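Long-range contacts in putative lipoprotein (Campylobacter jejuni subsp. jejuni, PDB 4GIO), which is of unknown function but is a predicted bacterial lipoprotein whose chain adopts a novel variant of the immunoglobulin fold: residues 44-49 with 79-83; 53-59 with 98-104; 65-69 with 93-97. All blocks are in the same frame, centred on the assembly; numbering follows the deposited sequence.

Contact 1. Residues 44-49 with 79-83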
ATOM      1  N   LEU A  44       3.461  -3.970  -8.066  1.00 17.65           N
ATOM      2  CA  LEU A  44       2.831  -5.289  -8.024  1.00 18.69           C
ATOM      3  C   LEU A  44       2.969  -5.936  -9.408  1.00 18.37           C
ATOM      4  O   LEU A  44       2.985  -5.223 -10.416  1.00 18.19           O
ATOM      5  CB  LEU A  44       1.349  -5.167  -7.661  1.00 18.09           C
ATOM      6  CG  LEU A  44       1.082  -4.421  -6.321  1.00 21.17           C
ATOM      7  CD1 LEU A  44      -0.361  -4.150  -6.133  1.00 22.41           C
ATOM      8  CD2 LEU A  44       1.606  -5.189  -5.075  1.00 20.06           C
ATOM      9  N   ARG A  45       3.131  -7.256  -9.445  1.00 19.37           N
ATOM     10  CA  ARG A  45       2.955  -8.011 -10.717  1.00 21.77           C
ATOM     11  C   ARG A  45       2.615  -9.481 -10.550  1.00 20.52           C
ATOM     12  O   ARG A  45       3.071 -10.159  -9.611  1.00 19.72           O
ATOM     13  CB  ARG A  45       4.060  -7.869 -11.778  1.00 22.63           C
ATOM     14  CG  ARG A  45       5.412  -7.565 -11.317  1.00 30.18           C
ATOM     15  CD  ARG A  45       6.479  -8.014 -12.417  1.00 36.47           C
ATOM     16  NE  ARG A  45       6.948  -6.996 -13.351  1.00 42.59           N
ATOM     17  CZ  ARG A  45       6.519  -6.904 -14.610  1.00 42.77           C
ATOM     18  NH1 ARG A  45       6.995  -5.980 -15.401  1.00 39.84           N
ATOM     19  NH2 ARG A  45       5.602  -7.744 -15.054  1.00 43.47           N
ATOM     20  N   SER A  46       1.838  -9.952 -11.507  1.00 20.51           N
ATOM     21  CA  SER A  46       1.251 -11.259 -11.417  1.00 22.15           C
ATOM     22  C   SER A  46       1.224 -11.865 -12.798  1.00 21.86           C
ATOM     23  O   SER A  46       0.962 -11.168 -13.773  1.00 20.33           O
ATOM     24  CB  SER A  46      -0.186 -11.096 -10.931  1.00 21.10           C
ATOM     25  OG  SER A  46      -0.777 -12.387 -10.862  1.00 25.50           O
ATOM     26  N   THR A  47       1.475 -13.164 -12.872  1.00 23.40           N
ATOM     27  CA  THR A  47       1.385 -13.811 -14.162  1.00 25.97           C
ATOM     28  C   THR A  47      -0.018 -13.760 -14.749  1.00 24.02           C
ATOM     29  O   THR A  47      -0.200 -13.486 -15.934  1.00 26.29           O
ATOM     30  CB  THR A  47       1.778 -15.280 -14.096  1.00 27.52           C
ATOM     31  OG1 THR A  47       2.767 -15.500 -13.063  1.00 33.07           O
ATOM     32  CG2 THR A  47       2.243 -15.682 -15.514  1.00 28.43           C
ATOM     33  N   PHE A  48      -1.004 -13.972 -13.902  1.00 23.30           N
ATOM     34  CA  PHE A  48      -2.412 -13.982 -14.246  1.00 22.72           C
ATOM     35  C   PHE A  48      -3.088 -12.765 -13.696  1.00 23.13           C
ATOM     36  O   PHE A  48      -2.745 -12.264 -12.614  1.00 24.49           O
ATOM     37  CB  PHE A  48      -3.070 -15.192 -13.579  1.00 22.18           C
ATOM     38  CG  PHE A  48      -2.420 -16.480 -13.930  1.00 24.50           C
ATOM     39  CD1 PHE A  48      -2.196 -16.799 -15.296  1.00 25.64           C
ATOM     40  CD2 PHE A  48      -2.096 -17.407 -12.940  1.00 24.43           C
ATOM     41  CE1 PHE A  48      -1.621 -18.004 -15.668  1.00 29.07           C
ATOM     42  CE2 PHE A  48      -1.517 -18.625 -13.299  1.00 26.99           C
ATOM     43  CZ  PHE A  48      -1.271 -18.921 -14.664  1.00 28.81           C
ATOM     44  N   ALA A  49      -4.090 -12.311 -14.410  1.00 23.74           N
ATOM     45  CA  ALA A  49      -4.869 -11.166 -13.997  1.00 24.18           C
ATOM     46  C   ALA A  49      -5.518 -11.461 -12.621  1.00 24.82           C
ATOM     47  O   ALA A  49      -6.012 -12.546 -12.380  1.00 23.90           O
ATOM     48  CB  ALA A  49      -5.925 -10.877 -15.048  1.00 24.81           C
ATOM     49  N   ILE A  79      -5.148  -6.083 -11.151  1.00 22.67           N
ATOM     50  CA  ILE A  79      -3.755  -6.314 -11.608  1.00 21.71           C
ATOM     51  C   ILE A  79      -3.839  -7.127 -12.934  1.00 23.26           C
ATOM     52  O   ILE A  79      -4.228  -8.313 -12.904  1.00 21.13           O
ATOM     53  CB  ILE A  79      -2.946  -7.079 -10.538  1.00 22.39           C
ATOM     54  CG1 ILE A  79      -2.938  -6.257  -9.218  1.00 22.63           C
ATOM     55  CG2 ILE A  79      -1.528  -7.261 -10.952  1.00 21.37           C
ATOM     56  CD1 ILE A  79      -2.426  -7.073  -8.080  1.00 28.67           C
ATOM     57  N   PRO A  80      -3.596  -6.471 -14.087  1.00 24.25           N
ATOM     58  CA  PRO A  80      -3.626  -7.172 -15.426  1.00 24.68           C
ATOM     59  C   PRO A  80      -2.527  -8.203 -15.541  1.00 24.49           C
ATOM     60  O   PRO A  80      -1.484  -8.059 -14.930  1.00 24.81           O
ATOM     61  CB  PRO A  80      -3.385  -6.031 -16.443  1.00 24.73           C
ATOM     62  CG  PRO A  80      -3.874  -4.778 -15.743  1.00 26.33           C
ATOM     63  CD  PRO A  80      -3.445  -5.011 -14.265  1.00 25.87           C
ATOM     64  N   ALA A  81      -2.787  -9.277 -16.276  1.00 23.64           N
ATOM     65  CA  ALA A  81      -1.766 -10.270 -16.517  1.00 24.28           C
ATOM     66  C   ALA A  81      -0.381  -9.736 -17.021  1.00 24.37           C
ATOM     67  O   ALA A  81      -0.289  -9.056 -18.019  1.00 24.48           O
ATOM     68  CB  ALA A  81      -2.341 -11.416 -17.456  1.00 24.37           C
ATOM     69  N   GLY A  82       0.684 -10.072 -16.303  1.00 25.96           N
ATOM     70  CA  GLY A  82       2.041  -9.662 -16.655  1.00 29.59           C
ATOM     71  C   GLY A  82       2.395  -8.198 -16.917  1.00 31.01           C
ATOM     72  O   GLY A  82       3.455  -7.941 -17.478  1.00 32.23           O
ATOM     73  N   GLN A  83       1.515  -7.257 -16.539  1.00 31.46           N
ATOM     74  CA  GLN A  83       1.747  -5.794 -16.633  1.00 31.22           C
ATOM     75  C   GLN A  83       2.175  -5.324 -15.216  1.00 30.13           C
ATOM     76  O   GLN A  83       1.510  -5.636 -14.243  1.00 28.09           O
ATOM     77  CB  GLN A  83       0.430  -5.049 -16.927  1.00 32.20           C
ATOM     78  CG  GLN A  83       0.032  -4.681 -18.413  1.00 40.14           C
ATOM     79  CD  GLN A  83      -1.149  -3.638 -18.454  1.00 47.11           C
ATOM     80  OE1 GLN A  83      -1.164  -2.687 -17.657  1.00 48.96           O
ATOM     81  NE2 GLN A  83      -2.126  -3.833 -19.362  1.00 45.89           N
TER
HETATM   82  O   HOH W   1       0.847  -8.064 -13.371  1.00 20.12           O
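Gly82 N donates to Ser46 O over 2.8 Å and so joins the loop after strand 38-44 to the type II turn of residues 80-83. Glycine suits this third turn position because its phi is positive (53°). Beside it, Arg45 reaches over with NH2 to Gly82 O at 3.2 Å, a weak bond met near the guanidinium plane. The small CB of Ala81 fits close to Thr47 O, at 3.3 Å, while Ala49 CA lies 3.1 Å from Ile79 O in a CA-H...O contact.

At the strand ends the contact becomes apolar. Leu44 and Ile79 cross at about a right angle, CD1 to CD1 at 4.1 Å, and both also lie against Leu24. Behind this first shell, water 1 accepts from Ser46 N at 2.8 Å and lies within bonding distance of Pro80 O and Gln83 O. Ser46 OG, swung anti to its own nitrogen (chi1 179°), donates to Phe48 O at 2.6 Å on a lone pair, bracing the bend of its loop.

One backbone bond, one weak arginine bond and a bridging water thus tie the loop to the turn through polar groups, while the Leu44-Ile79 pair packs on the buried side.

Contact 2. Residues 53-59 with 98-104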
ATOM      1  N   ILE A  53      -8.067  -6.482  -3.169  1.00 17.89           N
ATOM      2  CA  ILE A  53      -8.643  -5.419  -2.348  1.00 17.87           C
ATOM      3  C   ILE A  53      -7.567  -4.990  -1.372  1.00 15.91           C
ATOM      4  O   ILE A  53      -6.998  -5.827  -0.715  1.00 16.68           O
ATOM      5  CB  ILE A  53      -9.930  -5.882  -1.609  1.00 17.51           C
ATOM      6  CG1 ILE A  53     -11.120  -5.935  -2.600  1.00 21.73           C
ATOM      7  CG2 ILE A  53     -10.232  -4.947  -0.405  1.00 19.91           C
ATOM      8  CD1 ILE A  53     -12.243  -6.861  -2.105  1.00 28.86           C
ATOM      9  N   TYR A  54      -7.244  -3.699  -1.321  1.00 16.01           N
ATOM     10  CA  TYR A  54      -6.190  -3.220  -0.393  1.00 15.23           C
ATOM     11  C   TYR A  54      -6.684  -2.217   0.684  1.00 15.62           C
ATOM     12  O   TYR A  54      -7.733  -1.546   0.500  1.00 16.23           O
ATOM     13  CB  TYR A  54      -5.033  -2.647  -1.169  1.00 15.52           C
ATOM     14  CG  TYR A  54      -5.267  -1.365  -1.858  1.00 15.18           C
ATOM     15  CD1 TYR A  54      -5.101  -0.165  -1.198  1.00 15.08           C
ATOM     16  CD2 TYR A  54      -5.669  -1.332  -3.224  1.00 18.95           C
ATOM     17  CE1 TYR A  54      -5.318   1.064  -1.882  1.00 17.68           C
ATOM     18  CE2 TYR A  54      -5.840  -0.137  -3.920  1.00 16.75           C
ATOM     19  CZ  TYR A  54      -5.672   1.050  -3.244  1.00 19.53           C
ATOM     20  OH  TYR A  54      -5.880   2.220  -3.854  1.00 18.88           O
ATOM     21  N   LYS A  55      -5.917  -2.126   1.781  1.00 15.04           N
ATOM     22  CA  LYS A  55      -6.248  -1.198   2.845  1.00 15.30           C
ATOM     23  C   LYS A  55      -4.987  -0.549   3.368  1.00 14.26           C
ATOM     24  O   LYS A  55      -4.039  -1.243   3.656  1.00 14.72           O
ATOM     25  CB  LYS A  55      -6.933  -1.936   3.993  1.00 15.81           C
ATOM     26  CG  LYS A  55      -7.467  -0.945   5.099  1.00 16.11           C
ATOM     27  CD  LYS A  55      -8.704  -0.180   4.657  1.00 20.20           C
ATOM     28  CE  LYS A  55      -9.371   0.540   5.855  1.00 24.16           C
ATOM     29  NZ  LYS A  55      -8.706   1.822   6.126  1.00 26.02           N
ATOM     30  N   VAL A  56      -4.984   0.765   3.553  1.00 15.28           N
ATOM     31  CA  VAL A  56      -3.814   1.512   4.028  1.00 15.92           C
ATOM     32  C   VAL A  56      -4.003   1.985   5.476  1.00 15.72           C
ATOM     33  O   VAL A  56      -5.066   2.517   5.802  1.00 16.58           O
ATOM     34  CB  VAL A  56      -3.575   2.752   3.172  1.00 15.93           C
ATOM     35  CG1 VAL A  56      -2.256   3.460   3.657  1.00 16.64           C
ATOM     36  CG2 VAL A  56      -3.456   2.327   1.672  1.00 16.09           C
ATOM     37  N   ASP A  57      -3.008   1.726   6.319  1.00 15.20           N
ATOM     38  CA  ASP A  57      -2.888   2.425   7.639  1.00 18.41           C
ATOM     39  C   ASP A  57      -1.672   3.363   7.562  1.00 16.71           C
ATOM     40  O   ASP A  57      -0.635   2.965   7.021  1.00 17.33           O
ATOM     41  CB  ASP A  57      -2.640   1.438   8.778  1.00 19.76           C
ATOM     42  CG  ASP A  57      -3.916   0.758   9.252  1.00 24.97           C
ATOM     43  OD1 ASP A  57      -4.964   1.472   9.400  1.00 26.46           O
ATOM     44  OD2 ASP A  57      -3.866  -0.491   9.436  1.00 27.61           O
ATOM     45  N   TRP A  58      -1.812   4.601   8.021  1.00 16.22           N
ATOM     46  CA  TRP A  58      -0.637   5.510   8.126  1.00 15.29           C
ATOM     47  C   TRP A  58      -0.098   5.412   9.488  1.00 14.78           C
ATOM     48  O   TRP A  58      -0.857   5.364  10.406  1.00 17.27           O
ATOM     49  CB  TRP A  58      -1.091   6.951   7.882  1.00 13.82           C
ATOM     50  CG  TRP A  58      -1.655   7.069   6.417  1.00 15.63           C
ATOM     51  CD1 TRP A  58      -2.959   7.195   6.045  1.00 16.93           C
ATOM     52  CD2 TRP A  58      -0.890   7.086   5.223  1.00 13.20           C
ATOM     53  NE1 TRP A  58      -3.075   7.254   4.662  1.00 15.61           N
ATOM     54  CE2 TRP A  58      -1.819   7.240   4.127  1.00 14.86           C
ATOM     55  CE3 TRP A  58       0.475   7.022   4.955  1.00 12.49           C
ATOM     56  CZ2 TRP A  58      -1.411   7.280   2.807  1.00 15.61           C
ATOM     57  CZ3 TRP A  58       0.895   7.065   3.613  1.00 18.35           C
ATOM     58  CH2 TRP A  58      -0.055   7.252   2.560  1.00 12.88           C
ATOM     59  N   LEU A  59       1.221   5.385   9.613  1.00 17.71           N
ATOM     60  CA  LEU A  59       1.913   5.230  10.898  1.00 17.64           C
ATOM     61  C   LEU A  59       2.698   6.509  11.258  1.00 18.17           C
ATOM     62  O   LEU A  59       3.305   7.136  10.352  1.00 18.95           O
ATOM     63  CB  LEU A  59       2.900   4.070  10.833  1.00 17.17           C
ATOM     64  CG  LEU A  59       2.335   2.679  10.404  1.00 17.94           C
ATOM     65  CD1 LEU A  59       3.440   1.633  10.460  1.00 19.17           C
ATOM     66  CD2 LEU A  59       1.097   2.352  11.237  1.00 14.62           C
ATOM     67  N   ASP A  98       5.429   6.515   8.147  1.00 17.51           N
ATOM     68  CA  ASP A  98       5.515   5.182   7.576  1.00 17.42           C
ATOM     69  C   ASP A  98       4.071   4.718   7.256  1.00 16.32           C
ATOM     70  O   ASP A  98       3.106   5.470   7.452  1.00 15.91           O
ATOM     71  CB  ASP A  98       6.223   4.270   8.587  1.00 18.69           C
ATOM     72  CG  ASP A  98       6.733   2.926   7.944  1.00 23.52           C
ATOM     73  OD1 ASP A  98       6.643   2.738   6.678  1.00 23.21           O
ATOM     74  OD2 ASP A  98       7.152   2.035   8.762  1.00 26.24           O
ATOM     75  N   PHE A  99       3.904   3.505   6.762  1.00 16.68           N
ATOM     76  CA  PHE A  99       2.562   3.031   6.356  1.00 16.41           C
ATOM     77  C   PHE A  99       2.521   1.496   6.511  1.00 15.39           C
ATOM     78  O   PHE A  99       3.539   0.858   6.646  1.00 15.98           O
ATOM     79  CB  PHE A  99       2.291   3.401   4.880  1.00 13.69           C
ATOM     80  CG  PHE A  99       3.133   2.574   3.871  1.00 14.94           C
ATOM     81  CD1 PHE A  99       4.449   2.923   3.594  1.00 15.23           C
ATOM     82  CD2 PHE A  99       2.593   1.464   3.202  1.00 15.48           C
ATOM     83  CE1 PHE A  99       5.252   2.211   2.674  1.00 17.39           C
ATOM     84  CE2 PHE A  99       3.385   0.720   2.238  1.00 16.85           C
ATOM     85  CZ  PHE A  99       4.715   1.082   1.996  1.00 17.43           C
ATOM     86  N   ARG A 100       1.324   0.954   6.514  1.00 16.19           N
ATOM     87  CA  ARG A 100       1.101  -0.498   6.451  1.00 17.44           C
ATOM     88  C   ARG A 100       0.045  -0.743   5.379  1.00 16.41           C
ATOM     89  O   ARG A 100      -0.931  -0.030   5.311  1.00 16.60           O
ATOM     90  CB  ARG A 100       0.607  -1.013   7.772  1.00 18.17           C
ATOM     91  CG  ARG A 100       0.593  -2.523   7.902  1.00 22.96           C
ATOM     92  CD  ARG A 100       0.266  -2.973   9.383  1.00 23.68           C
ATOM     93  NE  ARG A 100       1.522  -2.854  10.151  1.00 25.35           N
ATOM     94  CZ  ARG A 100       1.712  -2.091  11.227  1.00 23.88           C
ATOM     95  NH1 ARG A 100       0.714  -1.422  11.784  1.00 23.72           N
ATOM     96  NH2 ARG A 100       2.930  -2.040  11.757  1.00 27.78           N
ATOM     97  N   LEU A 101       0.268  -1.739   4.523  1.00 16.09           N
ATOM     98  CA  LEU A 101      -0.612  -1.991   3.409  1.00 15.71           C
ATOM     99  C   LEU A 101      -1.113  -3.427   3.481  1.00 15.65           C
ATOM    100  O   LEU A 101      -0.311  -4.340   3.433  1.00 18.67           O
ATOM    101  CB  LEU A 101       0.090  -1.717   2.068  1.00 14.37           C
ATOM    102  CG  LEU A 101      -0.676  -2.100   0.789  1.00 15.78           C
ATOM    103  CD1 LEU A 101      -1.973  -1.258   0.613  1.00 14.77           C
ATOM    104  CD2 LEU A 101       0.201  -1.882  -0.470  1.00 15.68           C
ATOM    105  N   GLU A 102      -2.414  -3.625   3.605  1.00 14.23           N
ATOM    106  CA  GLU A 102      -2.928  -4.992   3.520  1.00 14.72           C
ATOM    107  C   GLU A 102      -3.462  -5.268   2.095  1.00 14.05           C
ATOM    108  O   GLU A 102      -4.095  -4.416   1.520  1.00 12.87           O
ATOM    109  CB  GLU A 102      -4.111  -5.157   4.491  1.00 13.61           C
ATOM    110  CG  GLU A 102      -3.721  -4.984   5.919  1.00 18.65           C
ATOM    111  CD  GLU A 102      -4.953  -5.029   6.849  1.00 19.43           C
ATOM    112  OE1 GLU A 102      -6.054  -5.273   6.354  1.00 19.42           O
ATOM    113  OE2 GLU A 102      -4.820  -4.879   8.071  1.00 16.81           O
ATOM    114  N   ILE A 103      -3.201  -6.435   1.554  1.00 14.23           N
ATOM    115  CA  ILE A 103      -3.724  -6.833   0.264  1.00 13.92           C
ATOM    116  C   ILE A 103      -4.293  -8.246   0.335  1.00 14.54           C
ATOM    117  O   ILE A 103      -3.674  -9.137   0.813  1.00 12.23           O
ATOM    118  CB  ILE A 103      -2.662  -6.786  -0.873  1.00 13.04           C
ATOM    119  CG1 ILE A 103      -1.888  -5.509  -0.847  1.00 13.39           C
ATOM    120  CG2 ILE A 103      -3.292  -6.946  -2.257  1.00 12.57           C
ATOM    121  CD1 ILE A 103      -0.777  -5.481  -1.756  1.00 16.52           C
ATOM    122  N   LYS A 104      -5.506  -8.386  -0.138  1.00 16.05           N
ATOM    123  CA  LYS A 104      -6.135  -9.727  -0.178  1.00 17.27           C
ATOM    124  C   LYS A 104      -6.774  -9.919  -1.540  1.00 17.84           C
ATOM    125  O   LYS A 104      -7.039  -8.936  -2.222  1.00 15.87           O
ATOM    126  CB  LYS A 104      -7.220  -9.827   0.869  1.00 17.85           C
ATOM    127  CG  LYS A 104      -8.293  -8.714   0.779  1.00 19.29           C
ATOM    128  CD  LYS A 104      -9.478  -8.983   1.737  1.00 25.11           C
ATOM    129  CE  LYS A 104     -10.482  -7.768   1.805  1.00 26.54           C
ATOM    130  NZ  LYS A 104     -11.240  -7.752   3.120  1.00 30.42           N
TER
HETATM  131  O   HOH W   2      -2.666  -3.589   8.823  1.00 28.75           O
HETATM  132  O   HOH W   3      -2.206  -1.672  11.014  1.00 32.50           O
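Two neighbouring antiparallel strands of the four-stranded mixed sheet meet here, each residue of 53-59 facing one of 98-104. Four hydrogen-bonded pairs, from Ile53-Lys104 to Leu59-Asp98, alternate with three non-hydrogen-bonded ones. Most of the bonds are nearly straight, but Leu59 N approaches Asp98 O from well above the carbonyl plane, 50° out of it.

The face carrying Tyr54, Val56, Trp58, Phe99, Leu101 and Ile103 is largely apolar and turns to strands 38-44 and 85-90. Leu101 CD1 touches both Tyr54 CD1 (3.8 Å) and Val56 CG2 (4.0 Å). Val56 CG1 lies over one face of the Trp58 indole, and Trp58 CE3 comes 4.1 Å from Phe99 CB. Phe99 stacks on Phe40 of the second sheet, while Tyr54 OH bonds to Lys89.

The other face is mixed, charged side chains lying among Ile53 and Leu59. Arg100, bent at chi3 (-80°), lays its guanidinium against Leu59, whose CD1 sits over one face. Water 3 lies at that group's edge, 3.0 Å from Arg100 NH1, and donates to Asp57 OD2 at 2.6 Å, linking opposite charges too distant for a direct bridge. Lys104 CE packs on Ile53 CG2 at 3.6 Å.

One largely apolar face turned to a second sheet is the pattern of a beta sandwich, as in immunoglobulin-like folds.

Contact 3. Residues 65-69 with 93-97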
ATOM      1  N   VAL A  65      -0.370   3.480  14.719  1.00 16.89           N
ATOM      2  CA  VAL A  65      -1.395   3.850  13.769  1.00 19.53           C
ATOM      3  C   VAL A  65      -1.949   5.252  14.049  1.00 19.93           C
ATOM      4  O   VAL A  65      -2.350   5.573  15.176  1.00 20.24           O
ATOM      5  CB  VAL A  65      -2.520   2.791  13.754  1.00 18.87           C
ATOM      6  CG1 VAL A  65      -3.620   3.212  12.797  1.00 19.52           C
ATOM      7  CG2 VAL A  65      -1.930   1.483  13.296  1.00 19.63           C
ATOM      8  N   LEU A  66      -1.936   6.097  13.027  1.00 20.12           N
ATOM      9  CA  LEU A  66      -2.621   7.364  13.135  1.00 20.45           C
ATOM     10  C   LEU A  66      -4.128   7.101  12.976  1.00 21.42           C
ATOM     11  O   LEU A  66      -4.618   6.780  11.875  1.00 22.77           O
ATOM     12  CB  LEU A  66      -2.164   8.371  12.066  1.00 19.11           C
ATOM     13  CG  LEU A  66      -0.779   8.958  12.238  1.00 20.03           C
ATOM     14  CD1 LEU A  66      -0.398   9.631  10.944  1.00 21.08           C
ATOM     15  CD2 LEU A  66      -0.744   9.976  13.469  1.00 23.18           C
ATOM     16  N   ARG A  67      -4.864   7.253  14.067  1.00 22.04           N
ATOM     17  CA  ARG A  67      -6.258   6.872  14.081  1.00 22.73           C
ATOM     18  C   ARG A  67      -7.146   8.051  13.942  1.00 23.38           C
ATOM     19  O   ARG A  67      -8.338   7.853  13.799  1.00 26.47           O
ATOM     20  CB  ARG A  67      -6.589   6.117  15.387  1.00 24.02           C
ATOM     21  CG  ARG A  67      -5.947   4.729  15.459  1.00 25.29           C
ATOM     22  CD  ARG A  67      -6.094   3.957  16.835  1.00 27.39           C
ATOM     23  NE  ARG A  67      -4.965   3.012  16.943  1.00 24.99           N
ATOM     24  CZ  ARG A  67      -4.987   1.759  16.506  1.00 23.40           C
ATOM     25  NH1 ARG A  67      -6.084   1.292  15.928  1.00 22.24           N
ATOM     26  NH2 ARG A  67      -3.897   0.996  16.542  1.00 25.87           N
ATOM     27  N   ASP A  68      -6.603   9.272  13.990  1.00 22.33           N
ATOM     28  CA  ASP A  68      -7.412  10.473  13.839  1.00 24.64           C
ATOM     29  C   ASP A  68      -7.257  11.178  12.482  1.00 25.11           C
ATOM     30  O   ASP A  68      -7.574  12.334  12.382  1.00 26.16           O
ATOM     31  CB  ASP A  68      -7.185  11.467  15.009  1.00 24.22           C
ATOM     32  CG  ASP A  68      -5.765  11.999  15.043  1.00 30.68           C
ATOM     33  OD1 ASP A  68      -4.831  11.262  14.611  1.00 34.11           O
ATOM     34  OD2 ASP A  68      -5.574  13.171  15.447  1.00 38.76           O
ATOM     35  N   VAL A  69      -6.870  10.456  11.425  1.00 24.16           N
ATOM     36  CA  VAL A  69      -6.708  11.032  10.063  1.00 23.92           C
ATOM     37  C   VAL A  69      -7.831  10.437   9.219  1.00 24.37           C
ATOM     38  O   VAL A  69      -8.379   9.453   9.619  1.00 23.08           O
ATOM     39  CB  VAL A  69      -5.320  10.638   9.436  1.00 22.72           C
ATOM     40  CG1 VAL A  69      -4.177  11.185  10.244  1.00 24.56           C
ATOM     41  CG2 VAL A  69      -5.223   9.065   9.325  1.00 20.32           C
ATOM     42  N   ASP A  93      -1.786  13.807   6.200  1.00 20.51           N
ATOM     43  CA  ASP A  93      -1.419  14.381   7.460  1.00 21.24           C
ATOM     44  C   ASP A  93       0.099  14.349   7.530  1.00 21.19           C
ATOM     45  O   ASP A  93       0.696  13.310   7.223  1.00 19.83           O
ATOM     46  CB  ASP A  93      -2.070  13.574   8.607  1.00 21.71           C
ATOM     47  CG  ASP A  93      -1.926  14.251   9.977  1.00 24.67           C
ATOM     48  OD1 ASP A  93      -0.811  14.365  10.455  1.00 25.60           O
ATOM     49  OD2 ASP A  93      -2.943  14.696  10.537  1.00 23.27           O
ATOM     50  N   THR A  94       0.734  15.461   7.964  1.00 19.43           N
ATOM     51  CA  THR A  94       2.181  15.517   8.041  1.00 19.52           C
ATOM     52  C   THR A  94       2.826  14.616   9.112  1.00 19.13           C
ATOM     53  O   THR A  94       3.969  14.318   8.995  1.00 17.95           O
ATOM     54  CB  THR A  94       2.748  16.980   8.227  1.00 19.94           C
ATOM     55  OG1 THR A  94       2.134  17.549   9.368  1.00 23.38           O
ATOM     56  CG2 THR A  94       2.495  17.862   7.007  1.00 20.16           C
ATOM     57  N   ARG A  95       2.069  14.147  10.104  1.00 20.18           N
ATOM     58  CA  ARG A  95       2.563  13.218  11.111  1.00 19.95           C
ATOM     59  C   ARG A  95       2.834  11.814  10.579  1.00 18.23           C
ATOM     60  O   ARG A  95       3.582  11.033  11.223  1.00 19.86           O
ATOM     61  CB  ARG A  95       1.561  13.093  12.257  1.00 21.61           C
ATOM     62  CG  ARG A  95       1.502  14.285  13.196  1.00 20.87           C
ATOM     63  CD  ARG A  95       0.351  14.115  14.165  1.00 20.77           C
ATOM     64  NE  ARG A  95      -0.930  14.109  13.434  1.00 20.81           N
ATOM     65  CZ  ARG A  95      -2.046  13.532  13.882  1.00 26.12           C
ATOM     66  NH1 ARG A  95      -2.082  12.930  15.081  1.00 26.20           N
ATOM     67  NH2 ARG A  95      -3.141  13.561  13.141  1.00 32.30           N
ATOM     68  N   ALA A  96       2.318  11.481   9.381  1.00 17.43           N
ATOM     69  CA  ALA A  96       2.607  10.157   8.766  1.00 16.43           C
ATOM     70  C   ALA A  96       4.091  10.050   8.389  1.00 17.27           C
ATOM     71  O   ALA A  96       4.610  10.889   7.602  1.00 18.38           O
ATOM     72  CB  ALA A  96       1.674   9.956   7.535  1.00 16.40           C
ATOM     73  N   ASN A  97       4.776   9.031   8.900  1.00 16.83           N
ATOM     74  CA  ASN A  97       6.207   8.789   8.560  1.00 19.29           C
ATOM     75  C   ASN A  97       6.439   7.378   8.036  1.00 18.51           C
ATOM     76  O   ASN A  97       7.520   7.056   7.584  1.00 17.07           O
ATOM     77  CB  ASN A  97       7.134   8.994   9.786  1.00 19.31           C
ATOM     78  CG  ASN A  97       7.311  10.522  10.182  1.00 27.54           C
ATOM     79  OD1 ASN A  97       7.657  10.812  11.346  1.00 32.15           O
ATOM     80  ND2 ASN A  97       6.979  11.469   9.263  1.00 28.60           N
TER
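A salt-bridge network centred on Arg95 joins two loops at one end of the sandwich, that between strands 50-59 and 75-79 and that leading into strand 98-105. Arg95 occupies the third position of a type I turn, from Asp93 to Ala96, and its length lets one guanidinium serve two carboxylates.

Across the contact it meets Asp68 end-on, NH1 and NH2 both directed to OD1 at 3.2 Å. NH1 uses the syn lone pair of that oxygen, whereas NH2 comes from above the carboxylate; the two flat groups stand almost perpendicular, 87° apart, and the bonds are bent. Asp68 holds its CG between backbone N and carbonyl carbon (chi1 64°), which carries the carboxylate over to the arginine.

Within its own turn Arg95 grips Asp93 side-on. NH2 gives a nearly straight bond to Asp93 OD2 at 2.8 Å, and NE reaches OD1 at 3.0 Å. The same OD1 accepts from the backbone Arg95 N on its anti lone pair, closing an Asx turn, so aspartate both shapes the turn and orients the side chain that follows. The two carboxylates balance the charge of the guanidinium and probably restrict its rotation.

Apolar groups fill in around these charges. Leu66 spreads its branches, CD2 over one face of the guanidinium, 3.6 Å from Arg95 NH1, and CD1 on Ala96, CB at 4.0 Å; a branched leucine can cover both, and Leu66 and Ala96 both also touch Trp58. Val69 CG1 meets Asp93 CB at 3.6 Å, the two side chains crossing at about a right angle.

An Asx turn set on a type I turn, with Arg95 shared by Asp93 and Asp68, thus joins two loops at one end of this immunoglobulin-like sandwich.

How the contacts relate
Contact 2 lies near the centre of the chain, in the mixed sheet, and contacts 1 and 3 sit at opposite ends, their centres about 31 Å apart. Contact 1, its centre about 20 Å from that of contact 2, joins loops that each pass from one sheet to the other, and Leu44 packs on Ile103. Contact 3 is closer, about 13 Å between centres: one loop follows strand 50-59 and the other leads into strand 98-105, with probable backbone hydrogen bonds of Trp58 to Leu66 and Leu59 to Asn97. In sequence the segments of contact 1 alternate with those of both others, while both segments of contact 3 fall between those of contact 2. Contact 2 thus pairs strands within one sheet, while contacts 1 and 3 join loops at opposite ends of the sandwich.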